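Local coordinates for protein iron Super-Oxide Dismutase (Plasmodium knowlesi, PDB 2AWP) that probably uses an iron cation to catalyse the dismutation of two superoxide radicals, with two protons, into hydrogen peroxide and dioxygen, at residues K7-L12 with Y77-G82; N40-D45 with G62-N67; V114-F119 with D171-V176; W123-L128 with G143-D148. One frame throughout, in Å; residues are numbered along the deposited sequence.

Contact 1. Residues K7-L12 with Y77-G82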
loop_
_atom_site.group_PDB
_atom_site.type_symbol
_atom_site.label_atom_id
_atom_site.label_comp_id
_atom_site.label_asym_id
_atom_site.label_seq_id
_atom_site.Cartn_x
_atom_site.Cartn_y
_atom_site.Cartn_z
ATOM N N LYS A 7 -13.255 -17.914 -10.682
ATOM C CA LYS A 7 -13.085 -17.325 -12.011
ATOM C C LYS A 7 -13.629 -15.902 -12.090
ATOM O O LYS A 7 -14.629 -15.555 -11.443
ATOM C CB LYS A 7 -13.787 -18.201 -13.070
ATOM C CG LYS A 7 -13.117 -19.547 -13.324
ATOM C CD LYS A 7 -11.790 -19.327 -14.034
ATOM C CE LYS A 7 -11.179 -20.625 -14.534
ATOM N NZ LYS A 7 -10.270 -20.382 -15.705
ATOM N N LEU A 8 -12.955 -15.090 -12.897
ATOM C CA LEU A 8 -13.537 -13.856 -13.434
ATOM C C LEU A 8 -14.752 -14.183 -14.297
ATOM O O LEU A 8 -14.766 -15.186 -15.015
ATOM C CB LEU A 8 -12.516 -13.101 -14.289
ATOM C CG LEU A 8 -11.198 -12.575 -13.698
ATOM C CD1 LEU A 8 -10.403 -11.906 -14.775
ATOM C CD2 LEU A 8 -11.385 -11.585 -12.539
ATOM N N LYS A 9 -15.744 -13.293 -14.274
ATOM C CA LYS A 9 -16.969 -13.500 -15.028
ATOM C C LYS A 9 -16.899 -12.950 -16.452
ATOM O O LYS A 9 -17.925 -12.824 -17.136
ATOM C CB LYS A 9 -18.136 -12.890 -14.238
ATOM C CG LYS A 9 -18.367 -13.671 -12.913
ATOM C CD LYS A 9 -19.420 -13.015 -12.037
ATOM C CE LYS A 9 -19.901 -14.021 -10.998
ATOM N NZ LYS A 9 -18.829 -14.315 -10.024
ATOM N N TYR A 10 -15.688 -12.593 -16.863
ATOM C CA TYR A 10 -15.415 -11.918 -18.115
ATOM C C TYR A 10 -13.941 -12.134 -18.480
ATOM O O TYR A 10 -13.113 -12.584 -17.656
ATOM C CB TYR A 10 -15.716 -10.394 -18.024
ATOM C CG TYR A 10 -15.267 -9.730 -16.726
ATOM C CD1 TYR A 10 -13.903 -9.469 -16.471
ATOM C CD2 TYR A 10 -16.197 -9.389 -15.742
ATOM C CE1 TYR A 10 -13.483 -8.881 -15.272
ATOM C CE2 TYR A 10 -15.792 -8.803 -14.540
ATOM C CZ TYR A 10 -14.429 -8.539 -14.320
ATOM O OH TYR A 10 -14.018 -7.959 -13.156
ATOM N N ALA A 11 -13.624 -11.790 -19.719
ATOM C CA ALA A 11 -12.281 -11.935 -20.252
ATOM C C ALA A 11 -11.306 -10.929 -19.609
ATOM O O ALA A 11 -11.709 -9.869 -19.085
ATOM C CB ALA A 11 -12.303 -11.775 -21.784
ATOM N N LEU A 12 -10.027 -11.285 -19.669
ATOM C CA LEU A 12 -8.947 -10.532 -19.065
ATOM C C LEU A 12 -8.839 -9.135 -19.651
ATOM O O LEU A 12 -8.377 -8.226 -18.987
ATOM C CB LEU A 12 -7.632 -11.307 -19.275
ATOM C CG LEU A 12 -6.551 -11.255 -18.220
ATOM C CD1 LEU A 12 -7.032 -11.882 -16.921
ATOM C CD2 LEU A 12 -5.346 -11.988 -18.754
ATOM N N TYR A 77 -14.388 -7.357 -5.651
ATOM C CA TYR A 77 -13.910 -6.333 -6.561
ATOM C C TYR A 77 -14.141 -6.686 -8.042
ATOM O O TYR A 77 -14.688 -5.878 -8.795
ATOM C CB TYR A 77 -12.432 -6.073 -6.278
ATOM C CG TYR A 77 -11.697 -5.129 -7.217
ATOM C CD1 TYR A 77 -12.035 -3.773 -7.293
ATOM C CD2 TYR A 77 -10.629 -5.595 -8.000
ATOM C CE1 TYR A 77 -11.347 -2.905 -8.147
ATOM C CE2 TYR A 77 -9.924 -4.736 -8.858
ATOM C CZ TYR A 77 -10.276 -3.385 -8.914
ATOM O OH TYR A 77 -9.581 -2.510 -9.741
ATOM N N TRP A 78 -13.749 -7.890 -8.442
ATOM C CA TRP A 78 -13.940 -8.336 -9.830
ATOM C C TRP A 78 -15.431 -8.369 -10.203
ATOM O O TRP A 78 -15.802 -7.908 -11.280
ATOM C CB TRP A 78 -13.282 -9.721 -10.060
ATOM C CG TRP A 78 -11.780 -9.701 -9.828
ATOM C CD1 TRP A 78 -11.067 -10.521 -9.021
ATOM C CD2 TRP A 78 -10.839 -8.779 -10.394
ATOM N NE1 TRP A 78 -9.733 -10.173 -9.039
ATOM C CE2 TRP A 78 -9.572 -9.105 -9.878
ATOM C CE3 TRP A 78 -10.951 -7.698 -11.288
ATOM C CZ2 TRP A 78 -8.413 -8.387 -10.222
ATOM C CZ3 TRP A 78 -9.802 -7.000 -11.649
ATOM C CH2 TRP A 78 -8.554 -7.339 -11.104
ATOM N N ASP A 79 -16.249 -8.934 -9.304
ATOM C CA ASP A 79 -17.709 -9.022 -9.464
ATOM C C ASP A 79 -18.423 -7.676 -9.429
ATOM O O ASP A 79 -19.531 -7.528 -9.994
ATOM C CB ASP A 79 -18.308 -9.993 -8.441
ATOM C CG ASP A 79 -17.777 -11.393 -8.607
ATOM O OD1 ASP A 79 -16.995 -11.629 -9.569
ATOM O OD2 ASP A 79 -18.129 -12.256 -7.762
ATOM N N SER A 80 -17.774 -6.690 -8.801
ATOM C CA SER A 80 -18.265 -5.301 -8.781
ATOM C C SER A 80 -18.073 -4.553 -10.096
ATOM O O SER A 80 -18.487 -3.388 -10.220
ATOM C CB SER A 80 -17.567 -4.488 -7.669
ATOM O OG SER A 80 -18.009 -4.897 -6.384
ATOM N N MET A 81 -17.429 -5.204 -11.065
ATOM C CA MET A 81 -17.159 -4.609 -12.372
ATOM C C MET A 81 -17.623 -5.523 -13.485
ATOM O O MET A 81 -17.991 -6.649 -13.231
ATOM C CB MET A 81 -15.652 -4.369 -12.554
ATOM C CG MET A 81 -15.122 -3.320 -11.620
ATOM S SD MET A 81 -13.381 -3.012 -11.874
ATOM C CE MET A 81 -12.655 -4.568 -11.337
ATOM N N GLY A 82 -17.549 -5.047 -14.725
ATOM C CA GLY A 82 -17.868 -5.884 -15.871
ATOM C C GLY A 82 -17.870 -5.146 -17.184
ATOM O O GLY A 82 -17.907 -3.906 -17.205
HETATM O O HOH W 1 -14.959 -13.542 -9.578
HETATM O O HOH W 2 -15.824 -11.245 -12.047
#
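The hydroxyl of Tyr10 closes on the last turn of helix 62-79: its OH donates to Trp78 O at 2.6 Å, a short bond that ties the N-terminal loop to the helical hairpin of the iron/manganese superoxide dismutase fold. The carbonyl oxygen lies at the edge of the tyrosine ring and near its plane, whereas the hydroxyl is tilted 24° from the carbonyl plane. Trp78 O also accepts from Met81 N, which reaches it from the opposite face of that plane, so two donors grip one oxygen where the helix unwinds. CE2 of Tyr10 sits 3.3 Å from Met81 O, and the same ring atom lies near Gly82 CA.

Leu8 makes the apolar part. Its CD2 methyl stands over one face of the Trp78 indole in a CH-pi contact, 3.6 Å from the centroid of the five-membered ring and nearest to CG, while Tyr77 CD2 lies over the other face. The indole is further fixed by NE1, which hydrogen-bonds His32 ND1, and by an edge-to-face contact with His27, a probable iron ligand, consistent with a place for Trp78 in the second shell of the iron site.

Farther out, Lys9 bends only at its last torsion (chi4 69°), which turns NZ to Asp79 OD2 in a salt bridge whose hydrogen bond is weak at 3.1 Å. The other carboxylate oxygen works through solvent: Asp79 OD1 accepts from two waters, one of which also donates to Lys7 O, while the other accepts from Lys9 N.

Contact 2. Residues N40-D45 with G62-N67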
loop_
_atom_site.group_PDB
_atom_site.type_symbol
_atom_site.label_atom_id
_atom_site.label_comp_id
_atom_site.label_asym_id
_atom_site.label_seq_id
_atom_site.Cartn_x
_atom_site.Cartn_y
_atom_site.Cartn_z
ATOM N N ASN A 40 -3.838 -21.238 1.500
ATOM C CA ASN A 40 -3.852 -22.712 1.548
ATOM C C ASN A 40 -2.639 -23.273 2.290
ATOM O O ASN A 40 -2.769 -24.218 3.053
ATOM C CB ASN A 40 -4.005 -23.309 0.125
ATOM C CG ASN A 40 -5.437 -23.258 -0.364
ATOM O OD1 ASN A 40 -6.365 -23.599 0.377
ATOM N ND2 ASN A 40 -5.633 -22.821 -1.597
ATOM N N GLY A 41 -1.475 -22.660 2.089
ATOM C CA GLY A 41 -0.259 -23.019 2.830
ATOM C C GLY A 41 -0.387 -22.746 4.321
ATOM O O GLY A 41 -0.025 -23.569 5.153
ATOM N N LEU A 42 -0.951 -21.598 4.654
ATOM C CA LEU A 42 -1.067 -21.168 6.033
ATOM C C LEU A 42 -2.079 -21.940 6.878
ATOM O O LEU A 42 -1.880 -22.082 8.104
ATOM C CB LEU A 42 -1.454 -19.689 6.063
ATOM C CG LEU A 42 -0.406 -18.674 5.638
ATOM C CD1 LEU A 42 -1.027 -17.286 5.700
ATOM C CD2 LEU A 42 0.853 -18.772 6.497
ATOM N N ILE A 43 -3.159 -22.412 6.248
ATOM C CA ILE A 43 -4.264 -23.035 7.009
ATOM C C ILE A 43 -4.090 -24.534 7.293
ATOM O O ILE A 43 -4.762 -25.094 8.162
ATOM C CB ILE A 43 -5.676 -22.691 6.455
ATOM C CG1 ILE A 43 -5.934 -23.347 5.089
ATOM C CG2 ILE A 43 -5.880 -21.162 6.489
ATOM C CD1 ILE A 43 -7.292 -23.005 4.448
ATOM N N LYS A 44 -3.159 -25.155 6.584
ATOM C CA LYS A 44 -2.719 -26.522 6.888
ATOM C C LYS A 44 -2.330 -26.646 8.386
ATOM O O LYS A 44 -1.620 -25.784 8.936
ATOM C CB LYS A 44 -1.591 -26.913 5.914
ATOM C CG LYS A 44 -0.663 -28.045 6.359
ATOM C CD LYS A 44 -1.025 -29.434 5.814
ATOM C CE LYS A 44 -0.210 -29.780 4.562
ATOM N NZ LYS A 44 -0.451 -31.173 4.048
ATOM N N ASP A 45 -2.855 -27.688 9.041
ATOM C CA ASP A 45 -2.542 -28.033 10.433
ATOM C C ASP A 45 -3.097 -27.012 11.409
ATOM O O ASP A 45 -2.572 -26.828 12.513
ATOM C CB ASP A 45 -1.029 -28.212 10.653
ATOM C CG ASP A 45 -0.419 -29.261 9.744
ATOM O OD1 ASP A 45 -0.984 -30.371 9.640
ATOM O OD2 ASP A 45 0.641 -28.983 9.137
ATOM N N GLY A 62 -3.841 -11.774 11.831
ATOM C CA GLY A 62 -2.488 -11.970 11.305
ATOM C C GLY A 62 -2.462 -12.310 9.817
ATOM O O GLY A 62 -3.324 -11.859 9.058
ATOM N N ALA A 63 -1.475 -13.102 9.399
ATOM C CA ALA A 63 -1.311 -13.470 8.003
ATOM C C ALA A 63 -2.486 -14.226 7.391
ATOM O O ALA A 63 -2.798 -14.035 6.203
ATOM C CB ALA A 63 0.008 -14.250 7.778
ATOM N N ILE A 64 -3.116 -15.094 8.187
ATOM C CA ILE A 64 -4.288 -15.875 7.721
ATOM C C ILE A 64 -5.411 -14.923 7.350
ATOM O O ILE A 64 -5.962 -15.008 6.267
ATOM C CB ILE A 64 -4.769 -16.963 8.754
ATOM C CG1 ILE A 64 -3.760 -18.106 8.847
ATOM C CG2 ILE A 64 -6.144 -17.559 8.333
ATOM C CD1 ILE A 64 -3.997 -18.987 10.142
ATOM N N PHE A 65 -5.683 -13.967 8.232
ATOM C CA PHE A 65 -6.702 -12.971 7.939
ATOM C C PHE A 65 -6.345 -12.171 6.698
ATOM O O PHE A 65 -7.175 -12.008 5.787
ATOM C CB PHE A 65 -6.961 -12.023 9.112
ATOM C CG PHE A 65 -7.903 -10.896 8.757
ATOM C CD1 PHE A 65 -9.286 -11.108 8.755
ATOM C CD2 PHE A 65 -7.402 -9.653 8.354
ATOM C CE1 PHE A 65 -10.150 -10.088 8.380
ATOM C CE2 PHE A 65 -8.258 -8.614 7.995
ATOM C CZ PHE A 65 -9.622 -8.824 8.007
ATOM N N ASN A 66 -5.112 -11.675 6.658
ATOM C CA ASN A 66 -4.687 -10.826 5.552
ATOM C C ASN A 66 -4.923 -11.528 4.209
ATOM O O ASN A 66 -5.526 -10.952 3.303
ATOM C CB ASN A 66 -3.215 -10.432 5.706
ATOM C CG ASN A 66 -2.991 -9.396 6.809
ATOM O OD1 ASN A 66 -3.917 -8.716 7.268
ATOM N ND2 ASN A 66 -1.753 -9.276 7.229
ATOM N N ASN A 67 -4.476 -12.785 4.103
ATOM C CA ASN A 67 -4.682 -13.549 2.883
ATOM C C ASN A 67 -6.142 -13.898 2.601
ATOM O O ASN A 67 -6.619 -13.649 1.505
ATOM C CB ASN A 67 -3.787 -14.786 2.838
ATOM C CG ASN A 67 -2.362 -14.419 2.617
ATOM O OD1 ASN A 67 -1.947 -14.152 1.472
ATOM N ND2 ASN A 67 -1.601 -14.294 3.733
#
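Leu42 and Ile64 bring the end of helix 21-43 and the first turns of helix 62-79 together, their CA atoms 6.4 Å apart, and no hydrogen bond crosses between the two segments. Leu42 carries most of the contact. With CG anti to its carbonyl carbon (chi1 -71°), the side chain reaches across to the other helix, where CD1 lies 3.8 Å from Ala63 CB and 3.6 Å from Asn67 ND2. Nearer its root, Leu42 CB meets Ile64 CG1 at 3.9 Å. The second branch of Ile64 is used separately: its CG2 touches Ile43 CG2 at 4.1 Å, the two side chains lying obliquely to one another. Phe48 and Ile56, from the connection between the helices, pack on both isoleucines.

The amide that meets Leu42 CD1 is held within its own helix. Asn67 ND2 donates to Ala63 O at 2.8 Å from above the carbonyl plane, while Asn67 N reaches the same oxygen from the opposite face. Two donors of one residue thus share Ala63 O, and the bond from ND2 holds the amide crosswise to the leucine.

Such apolar closure between two long helices belongs to the alpha-hairpin domain of iron/manganese superoxide dismutases, here at the end next to the interhelical connection.

Contact 3. Residues V114-F119 with D171-V176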
loop_
_atom_site.group_PDB
_atom_site.type_symbol
_atom_site.label_atom_id
_atom_site.label_comp_id
_atom_site.label_asym_id
_atom_site.label_seq_id
_atom_site.Cartn_x
_atom_site.Cartn_y
_atom_site.Cartn_z
ATOM N N VAL A 114 -13.561 9.787 -1.323
ATOM C CA VAL A 114 -13.050 8.789 -0.391
ATOM C C VAL A 114 -11.942 7.933 -1.004
ATOM O O VAL A 114 -10.879 7.755 -0.388
ATOM C CB VAL A 114 -14.186 7.906 0.186
ATOM C CG1 VAL A 114 -13.588 6.629 0.883
ATOM C CG2 VAL A 114 -15.007 8.737 1.172
ATOM N N LEU A 115 -12.213 7.372 -2.185
ATOM C CA LEU A 115 -11.239 6.566 -2.936
ATOM C C LEU A 115 -9.940 7.314 -3.222
ATOM O O LEU A 115 -8.836 6.765 -3.040
ATOM C CB LEU A 115 -11.863 6.067 -4.272
ATOM C CG LEU A 115 -12.959 5.009 -4.096
ATOM C CD1 LEU A 115 -13.720 4.834 -5.385
ATOM C CD2 LEU A 115 -12.401 3.641 -3.596
ATOM N N CYS A 116 -10.056 8.567 -3.667
ATOM C CA CYS A 116 -8.880 9.386 -3.914
ATOM C C CYS A 116 -8.105 9.746 -2.659
ATOM O O CYS A 116 -6.883 9.924 -2.717
ATOM C CB CYS A 116 -9.246 10.668 -4.667
ATOM S SG CYS A 116 -9.658 10.404 -6.375
ATOM N N GLY A 117 -8.813 9.869 -1.538
ATOM C CA GLY A 117 -8.205 10.353 -0.313
ATOM C C GLY A 117 -7.547 9.270 0.529
ATOM O O GLY A 117 -6.820 9.584 1.451
ATOM N N HIS A 118 -7.768 7.991 0.237
ATOM C CA HIS A 118 -7.246 6.955 1.153
ATOM C C HIS A 118 -5.717 6.878 1.148
ATOM O O HIS A 118 -5.129 6.716 0.089
ATOM C CB HIS A 118 -7.823 5.563 0.869
ATOM C CG HIS A 118 -7.514 4.580 1.960
ATOM N ND1 HIS A 118 -8.264 4.492 3.108
ATOM C CD2 HIS A 118 -6.508 3.678 2.098
ATOM C CE1 HIS A 118 -7.748 3.572 3.907
ATOM N NE2 HIS A 118 -6.680 3.064 3.315
ATOM N N PHE A 119 -5.093 7.007 2.322
ATOM C CA PHE A 119 -3.644 6.924 2.465
ATOM C C PHE A 119 -3.182 5.463 2.644
ATOM O O PHE A 119 -3.666 4.749 3.530
ATOM C CB PHE A 119 -3.168 7.748 3.673
ATOM C CG PHE A 119 -1.669 7.775 3.811
ATOM C CD1 PHE A 119 -0.902 8.557 2.956
ATOM C CD2 PHE A 119 -1.029 7.005 4.780
ATOM C CE1 PHE A 119 0.495 8.570 3.051
ATOM C CE2 PHE A 119 0.377 7.015 4.878
ATOM C CZ PHE A 119 1.129 7.817 4.022
ATOM N N ASP A 171 -1.398 8.433 -10.667
ATOM C CA ASP A 171 -2.634 9.220 -10.937
ATOM C C ASP A 171 -3.871 8.391 -10.606
ATOM O O ASP A 171 -4.631 7.979 -11.503
ATOM C CB ASP A 171 -2.674 9.710 -12.376
ATOM C CG ASP A 171 -3.770 10.730 -12.629
ATOM O OD1 ASP A 171 -4.482 11.152 -11.689
ATOM O OD2 ASP A 171 -3.968 11.072 -13.815
ATOM N N ARG A 172 -4.025 8.133 -9.304
ATOM C CA ARG A 172 -5.174 7.412 -8.771
ATOM C C ARG A 172 -6.491 8.046 -9.208
ATOM O O ARG A 172 -7.416 7.312 -9.520
ATOM C CB ARG A 172 -5.139 7.304 -7.227
ATOM C CG ARG A 172 -6.163 6.298 -6.695
ATOM C CD ARG A 172 -6.343 6.322 -5.198
ATOM N NE ARG A 172 -5.143 5.935 -4.479
ATOM C CZ ARG A 172 -5.014 6.007 -3.159
ATOM N NH1 ARG A 172 -6.029 6.453 -2.407
ATOM N NH2 ARG A 172 -3.863 5.650 -2.590
ATOM N N PRO A 173 -6.607 9.394 -9.170
ATOM C CA PRO A 173 -7.898 9.975 -9.589
ATOM C C PRO A 173 -8.369 9.577 -10.974
ATOM O O PRO A 173 -9.588 9.412 -11.178
ATOM C CB PRO A 173 -7.634 11.480 -9.526
ATOM C CG PRO A 173 -6.657 11.596 -8.398
ATOM C CD PRO A 173 -5.703 10.450 -8.663
ATOM N N SER A 174 -7.432 9.431 -11.923
ATOM C CA SER A 174 -7.788 8.985 -13.268
ATOM C C SER A 174 -8.258 7.554 -13.271
ATOM O O SER A 174 -9.176 7.212 -14.002
ATOM C CB SER A 174 -6.654 9.175 -14.269
ATOM O OG SER A 174 -6.538 10.560 -14.516
ATOM N N TYR A 175 -7.645 6.719 -12.441
ATOM C CA TYR A 175 -8.132 5.355 -12.272
ATOM C C TYR A 175 -9.559 5.323 -11.721
ATOM O O TYR A 175 -10.369 4.529 -12.169
ATOM C CB TYR A 175 -7.212 4.583 -11.342
ATOM C CG TYR A 175 -7.816 3.352 -10.658
ATOM C CD1 TYR A 175 -8.067 2.170 -11.376
ATOM C CD2 TYR A 175 -8.056 3.357 -9.276
ATOM C CE1 TYR A 175 -8.592 1.033 -10.723
ATOM C CE2 TYR A 175 -8.581 2.251 -8.627
ATOM C CZ TYR A 175 -8.840 1.084 -9.353
ATOM O OH TYR A 175 -9.323 -0.018 -8.689
ATOM N N VAL A 176 -9.815 6.144 -10.700
ATOM C CA VAL A 176 -11.147 6.219 -10.051
ATOM C C VAL A 176 -12.195 6.681 -11.074
ATOM O O VAL A 176 -13.275 6.091 -11.180
ATOM C CB VAL A 176 -11.099 7.115 -8.777
ATOM C CG1 VAL A 176 -12.521 7.430 -8.208
ATOM C CG2 VAL A 176 -10.222 6.450 -7.740
#
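Extended through its first two torsions, with CG anti to the backbone N (chi1 -167°), Arg172 runs from the first turn of helix 172-179 towards the end of helix 104-117, and a bend at chi3 (-64°) turns its guanidinium to the carbonyl groups there. NH1 donates to Leu115 O at 2.9 Å and to His118 O at 2.7 Å. Both acceptors lie near the guanidinium plane at its edge, and NH1 lies in each carbonyl plane, on a lone pair in the case of His118. A weak bond from NH2 also reaches His118 O. NE is turned to another partner, Tyr164 OH.

Beside this polar clamp the two helices meet through apolar contacts. Cys116 SG lies 3.7 Å from Pro173 CA and 3.8 Å from Pro173 CG, against the proline ring, and Leu115 CB touches Val176 CG2 at 3.9 Å. At the start of helix 172-179, Asp171 is the N-cap: OD1 accepts weakly from Ser174 N, and OD2 accepts from Ser174 OG at 2.7 Å.

This junction joins two helices of the C-terminal domain. Because carbonyl oxygens near a helix C-terminus lie at the negative end of its dipole, they should attract the arginine's positive charge; Arg172 thus ties together carbonyls at the end of helix 104-117, where His118 is the first residue to leave helical geometry, and probably steadies that turn.

Contact 4. Residues W123-L128 with G143-D148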
loop_
_atom_site.group_PDB
_atom_site.type_symbol
_atom_site.label_atom_id
_atom_site.label_comp_id
_atom_site.label_asym_id
_atom_site.label_seq_id
_atom_site.Cartn_x
_atom_site.Cartn_y
_atom_site.Cartn_z
ATOM N N TRP A 123 -9.276 0.115 0.467
ATOM C CA TRP A 123 -10.481 -0.287 -0.277
ATOM C C TRP A 123 -11.533 0.721 0.053
ATOM O O TRP A 123 -11.637 1.097 1.219
ATOM C CB TRP A 123 -11.012 -1.666 0.211
ATOM C CG TRP A 123 -10.067 -2.860 -0.080
ATOM C CD1 TRP A 123 -9.075 -3.348 0.730
ATOM C CD2 TRP A 123 -10.068 -3.694 -1.254
ATOM N NE1 TRP A 123 -8.455 -4.428 0.132
ATOM C CE2 TRP A 123 -9.032 -4.646 -1.094
ATOM C CE3 TRP A 123 -10.857 -3.742 -2.405
ATOM C CZ2 TRP A 123 -8.770 -5.606 -2.033
ATOM C CZ3 TRP A 123 -10.563 -4.707 -3.379
ATOM C CH2 TRP A 123 -9.545 -5.614 -3.186
ATOM N N GLY A 124 -12.287 1.161 -0.950
ATOM C CA GLY A 124 -13.497 1.960 -0.717
ATOM C C GLY A 124 -14.714 1.051 -0.861
ATOM O O GLY A 124 -14.720 0.145 -1.697
ATOM N N TRP A 125 -15.740 1.269 -0.040
ATOM C CA TRP A 125 -16.920 0.402 -0.068
ATOM C C TRP A 125 -18.224 1.206 -0.161
ATOM O O TRP A 125 -18.334 2.288 0.403
ATOM C CB TRP A 125 -16.990 -0.460 1.200
ATOM C CG TRP A 125 -15.790 -1.277 1.445
ATOM C CD1 TRP A 125 -14.657 -0.889 2.109
ATOM C CD2 TRP A 125 -15.576 -2.627 1.025
ATOM N NE1 TRP A 125 -13.764 -1.909 2.131
ATOM C CE2 TRP A 125 -14.295 -2.996 1.478
ATOM C CE3 TRP A 125 -16.356 -3.574 0.336
ATOM C CZ2 TRP A 125 -13.752 -4.273 1.258
ATOM C CZ3 TRP A 125 -15.804 -4.860 0.098
ATOM C CH2 TRP A 125 -14.518 -5.190 0.567
ATOM N N LEU A 126 -19.194 0.663 -0.904
ATOM C CA LEU A 126 -20.575 1.026 -0.698
ATOM C C LEU A 126 -21.124 -0.099 0.156
ATOM O O LEU A 126 -20.938 -1.279 -0.180
ATOM C CB LEU A 126 -21.358 1.130 -2.017
ATOM C CG LEU A 126 -22.859 1.407 -1.842
ATOM C CD1 LEU A 126 -23.100 2.764 -1.185
ATOM C CD2 LEU A 126 -23.549 1.291 -3.217
ATOM N N VAL A 127 -21.766 0.267 1.271
ATOM C CA VAL A 127 -22.292 -0.740 2.206
ATOM C C VAL A 127 -23.712 -0.380 2.639
ATOM O O VAL A 127 -24.074 0.791 2.671
ATOM C CB VAL A 127 -21.394 -0.986 3.483
ATOM C CG1 VAL A 127 -19.874 -0.899 3.179
ATOM C CG2 VAL A 127 -21.755 -0.063 4.615
ATOM N N LEU A 128 -24.511 -1.404 2.925
ATOM C CA LEU A 128 -25.744 -1.186 3.655
ATOM C C LEU A 128 -25.387 -1.299 5.128
ATOM O O LEU A 128 -25.047 -2.363 5.605
ATOM C CB LEU A 128 -26.809 -2.217 3.277
ATOM C CG LEU A 128 -28.220 -1.956 3.825
ATOM C CD1 LEU A 128 -28.895 -0.785 3.076
ATOM C CD2 LEU A 128 -29.095 -3.259 3.794
ATOM N N GLY A 143 -8.646 -5.090 5.303
ATOM C CA GLY A 143 -9.852 -4.912 6.106
ATOM C C GLY A 143 -11.118 -4.861 5.279
ATOM O O GLY A 143 -11.105 -4.406 4.139
ATOM N N ASN A 144 -12.220 -5.338 5.848
ATOM C CA ASN A 144 -13.508 -5.124 5.185
ATOM C C ASN A 144 -14.669 -4.977 6.171
ATOM O O ASN A 144 -14.525 -5.293 7.368
ATOM C CB ASN A 144 -13.768 -6.171 4.091
ATOM C CG ASN A 144 -13.916 -7.588 4.643
ATOM O OD1 ASN A 144 -14.665 -7.832 5.603
ATOM N ND2 ASN A 144 -13.230 -8.528 4.015
ATOM N N PRO A 145 -15.793 -4.448 5.696
ATOM C CA PRO A 145 -16.953 -4.236 6.583
ATOM C C PRO A 145 -17.568 -5.501 7.255
ATOM O O PRO A 145 -18.228 -5.372 8.268
ATOM C CB PRO A 145 -17.978 -3.528 5.664
ATOM C CG PRO A 145 -17.102 -2.874 4.569
ATOM C CD PRO A 145 -16.044 -3.938 4.334
ATOM N N ILE A 146 -17.398 -6.689 6.672
ATOM C CA ILE A 146 -17.887 -7.928 7.293
ATOM C C ILE A 146 -17.100 -8.211 8.570
ATOM O O ILE A 146 -17.691 -8.444 9.640
ATOM C CB ILE A 146 -17.841 -9.124 6.320
ATOM C CG1 ILE A 146 -18.802 -8.875 5.146
ATOM C CG2 ILE A 146 -18.185 -10.462 7.039
ATOM C CD1 ILE A 146 -18.694 -9.893 4.033
ATOM N N LYS A 147 -15.769 -8.166 8.463
ATOM C CA LYS A 147 -14.908 -8.298 9.626
ATOM C C LYS A 147 -15.214 -7.212 10.631
ATOM O O LYS A 147 -15.402 -7.509 11.803
ATOM C CB LYS A 147 -13.420 -8.285 9.247
ATOM C CG LYS A 147 -12.491 -8.533 10.409
ATOM C CD LYS A 147 -12.772 -9.882 11.047
ATOM C CE LYS A 147 -11.849 -10.197 12.189
ATOM N NZ LYS A 147 -11.215 -11.539 11.965
ATOM N N ASP A 148 -15.290 -5.966 10.183
ATOM C CA ASP A 148 -15.568 -4.848 11.095
ATOM C C ASP A 148 -17.003 -4.849 11.633
ATOM O O ASP A 148 -17.296 -4.126 12.583
ATOM C CB ASP A 148 -15.313 -3.506 10.387
ATOM C CG ASP A 148 -13.854 -3.336 9.920
ATOM O OD1 ASP A 148 -12.948 -4.096 10.360
ATOM O OD2 ASP A 148 -13.610 -2.405 9.119
#
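Trp125 offers one face of its indole to the pyrrolidine ring of Pro145, whose CD stands over the five-membered ring in a CH-pi contact, 3.6 Å from its centroid and 15° off the normal. The proline's CG touches two residues of strand 122-129, on the same side of it, lying 3.7 Å from Trp125 CG and 3.7 Å from Val127 CG1. Asn144 extends the contact along the six-membered ring: its CB comes 3.4 Å from Trp125 CZ2, with the amide and indole planes 79° apart. Gly143 O approaches Trp125 obliquely, and NE1 of that indole hydrogen-bonds Thr139 OG1 on the adjacent strand.

Beyond CB, the asparagine faces its own chain. With CG set between the backbone N and the carbonyl carbon (chi1 65°), Asn144 caps the short helix 145-148: OD1 accepts from Lys147 N at 3.1 Å in an almost straight bond, and weakly from Ile146 N. ND2 turns to Asn73 OD1 on helix 62-79.

The contact lays the short turn over one face of the central strand of the antiparallel sheet in the C-terminal domain. On that strand, Trp123 packs against His74 and Asp158, probable iron ligands, and its NE1 bonds Gln70 OE1. Chemically, the C-H groups next to the proline nitrogen are somewhat electron-poor, which suits them to the indole's pi face, while the buried asparagine amide is satisfied by backbone N-H groups and by Asn73.

In the fold
Contacts 1 and 2 share helix 62-79 within the alpha-hairpin domain, their centres 25 Å apart; the shorter closure, contact 2, falls within the span of contact 1. Contacts 3 and 4 follow in the C-terminal domain, 17 Å apart between centres and touching where Leu115 packs on Gly124, with contact 4 lying along the chain between the two segments of contact 3. The domains meet through their side chains: Tyr77 OH is probably hydrogen-bonded to Tyr175 OH, Tyr77 packs on Trp123, and Phe65 on Lys147. Trp78 of contact 1 and Trp123 of contact 4 both lie beside probable iron ligands, which come from both domains, whereas contact 2 closes the hairpin farther out, beside Asn66, which touches Phe119 of the second subunit.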